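PDB 5C3Q: thymine dioxygenase from Neurospora crassa, which probably oxidises the methyl group of thymine as a 2-oxoglutarate-dependent, non-haem iron dioxygenase with a double-stranded beta-helix core. Local coordinates for residues A[36-41]-A[166-171]. Numbering follows the deposited sequence.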
loop_
_atom_site.group_PDB
_atom_site.type_symbol
_atom_site.label_atom_id
_atom_site.label_comp_id
_atom_site.label_asym_id
_atom_site.label_seq_id
_atom_site.Cartn_x
_atom_site.Cartn_y
_atom_site.Cartn_z
ATOM N N LYS A 36 8.291 -20.016 -2.949
ATOM C CA LYS A 36 9.699 -19.622 -2.861
ATOM C C LYS A 36 10.017 -18.393 -3.710
ATOM O O LYS A 36 10.828 -17.556 -3.304
ATOM C CB LYS A 36 10.620 -20.781 -3.263
ATOM C CG LYS A 36 10.709 -21.888 -2.225
ATOM C CD LYS A 36 11.527 -23.062 -2.736
ATOM C CE LYS A 36 11.745 -24.099 -1.650
ATOM N NZ LYS A 36 12.598 -25.221 -2.122
ATOM N N ALA A 37 9.391 -18.290 -4.883
ATOM C CA ALA A 37 9.590 -17.135 -5.767
ATOM C C ALA A 37 9.021 -15.862 -5.139
ATOM O O ALA A 37 9.641 -14.799 -5.200
ATOM C CB ALA A 37 8.950 -17.384 -7.126
ATOM N N ILE A 38 7.836 -15.984 -4.544
ATOM C CA ILE A 38 7.207 -14.885 -3.815
ATOM C C ILE A 38 8.113 -14.429 -2.670
ATOM O O ILE A 38 8.423 -13.247 -2.555
ATOM C CB ILE A 38 5.812 -15.290 -3.287
ATOM C CG1 ILE A 38 4.829 -15.420 -4.458
ATOM C CG2 ILE A 38 5.292 -14.283 -2.270
ATOM C CD1 ILE A 38 3.544 -16.153 -4.125
ATOM N N LEU A 39 8.540 -15.374 -1.837
ATOM C CA LEU A 39 9.431 -15.065 -0.721
ATOM C C LEU A 39 10.745 -14.430 -1.187
ATOM O O LEU A 39 11.187 -13.439 -0.620
ATOM C CB LEU A 39 9.727 -16.316 0.103
ATOM C CG LEU A 39 10.674 -16.104 1.290
ATOM C CD1 LEU A 39 10.107 -15.089 2.272
ATOM C CD2 LEU A 39 10.967 -17.420 1.987
ATOM N N HIS A 40 11.360 -14.996 -2.219
ATOM C CA HIS A 40 12.615 -14.460 -2.739
ATOM C C HIS A 40 12.450 -13.004 -3.181
ATOM O O HIS A 40 13.333 -12.180 -2.945
ATOM C CB HIS A 40 13.137 -15.315 -3.891
ATOM C CG HIS A 40 14.489 -14.899 -4.380
ATOM N ND1 HIS A 40 15.648 -15.180 -3.689
ATOM C CD2 HIS A 40 14.865 -14.215 -5.483
ATOM C CE1 HIS A 40 16.681 -14.691 -4.349
ATOM N NE2 HIS A 40 16.234 -14.100 -5.441
ATOM N N GLY A 41 11.313 -12.692 -3.804
ATOM C CA GLY A 41 10.973 -11.313 -4.172
ATOM C C GLY A 41 10.926 -10.370 -2.978
ATOM O O GLY A 41 11.491 -9.275 -3.020
ATOM N N MET A 166 0.392 -14.302 2.866
ATOM C CA MET A 166 1.143 -14.684 4.066
ATOM C C MET A 166 1.370 -16.198 4.110
ATOM O O MET A 166 2.440 -16.652 4.519
ATOM C CB MET A 166 0.446 -14.208 5.343
ATOM C CG MET A 166 0.349 -12.691 5.498
ATOM S SD MET A 166 1.848 -11.739 5.153
ATOM C CE MET A 166 2.917 -12.221 6.504
ATOM N N ARG A 167 0.378 -16.973 3.664
ATOM C CA ARG A 167 0.548 -18.424 3.536
ATOM C C ARG A 167 1.668 -18.768 2.555
ATOM O O ARG A 167 2.460 -19.663 2.822
ATOM C CB ARG A 167 -0.756 -19.106 3.112
ATOM C CG ARG A 167 -1.756 -19.228 4.240
ATOM C CD ARG A 167 -3.093 -19.780 3.778
ATOM N NE ARG A 167 -4.051 -19.772 4.877
ATOM C CZ ARG A 167 -5.340 -20.085 4.772
ATOM N NH1 ARG A 167 -5.864 -20.440 3.604
ATOM N NH2 ARG A 167 -6.116 -20.040 5.850
ATOM N N ALA A 168 1.740 -18.055 1.432
ATOM C CA ALA A 168 2.838 -18.247 0.473
ATOM C C ALA A 168 4.189 -17.932 1.104
ATOM O O ALA A 168 5.159 -18.652 0.897
ATOM C CB ALA A 168 2.628 -17.397 -0.769
ATOM N N ILE A 169 4.248 -16.854 1.879
ATOM C CA ILE A 169 5.466 -16.513 2.606
ATOM C C ILE A 169 5.867 -17.643 3.564
ATOM O O ILE A 169 7.035 -18.017 3.626
ATOM C CB ILE A 169 5.318 -15.173 3.352
ATOM C CG1 ILE A 169 5.326 -14.022 2.338
ATOM C CG2 ILE A 169 6.423 -15.000 4.381
ATOM C CD1 ILE A 169 4.938 -12.679 2.911
ATOM N N ALA A 170 4.901 -18.177 4.303
ATOM C CA ALA A 170 5.167 -19.257 5.261
ATOM C C ALA A 170 5.655 -20.519 4.559
ATOM O O ALA A 170 6.634 -21.139 4.985
ATOM C CB ALA A 170 3.920 -19.559 6.081
ATOM N N VAL A 171 4.981 -20.886 3.472
ATOM C CA VAL A 171 5.371 -22.058 2.693
ATOM C C VAL A 171 6.776 -21.851 2.124
ATOM O O VAL A 171 7.590 -22.766 2.135
ATOM C CB VAL A 171 4.350 -22.367 1.570
ATOM C CG1 VAL A 171 4.874 -23.445 0.628
ATOM C CG2 VAL A 171 3.025 -22.812 2.178
#
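Ile38 reaches from helix 28-44 to the methyl group of Ala168 on helix 147-173, and this meeting is the tightest point between residues 36-41 and 166-171. The terminal CD1 of Ile38 does the touching, 3.7 Å from Ala168 CB. The branched chain is set with CG1 beside the backbone N (chi1 -71°) and CD1 nearly fully extended beyond it (chi2 165°), which carries that methyl out to the neighbouring helix. Because the partner is only an alanine, the meeting is a single methyl against a single methyl.

One residue further on, Leu39 and Ile169 lie alongside each other more loosely. Leu39 CD1 stands 4.2 Å from CG2 of Ile169, so here the branches graze rather than press together. The backbones come closest here, with Leu39 CA 5.4 Å from Ile169 CA. No hydrogen bond or ion pair joins the segments; the four touching residues are all buried, and their contact is purely apolar.

Packing opens toward Lys36 and Val171. The lysine is exposed and its CB points away from the other helix; its CG stays 5.4 Å from Val171 O, while the remainder of its extended chain runs outward. Val171 turns instead to Leu32 and Ala35, earlier on helix 28-44.

This is helix-to-helix packing away from the metal and thymine sites, joining a helix of the N-terminal dioxygenase region to the long helix 147-173. Phe42 extends the apolar contact along helix 28-44 by meeting Ile169. Helix 21-25 adds Phe23, which touches Ala168 and Val171, and strand 13-19 of the large mixed sheet brings Ile18 against Ala37 and Ile38.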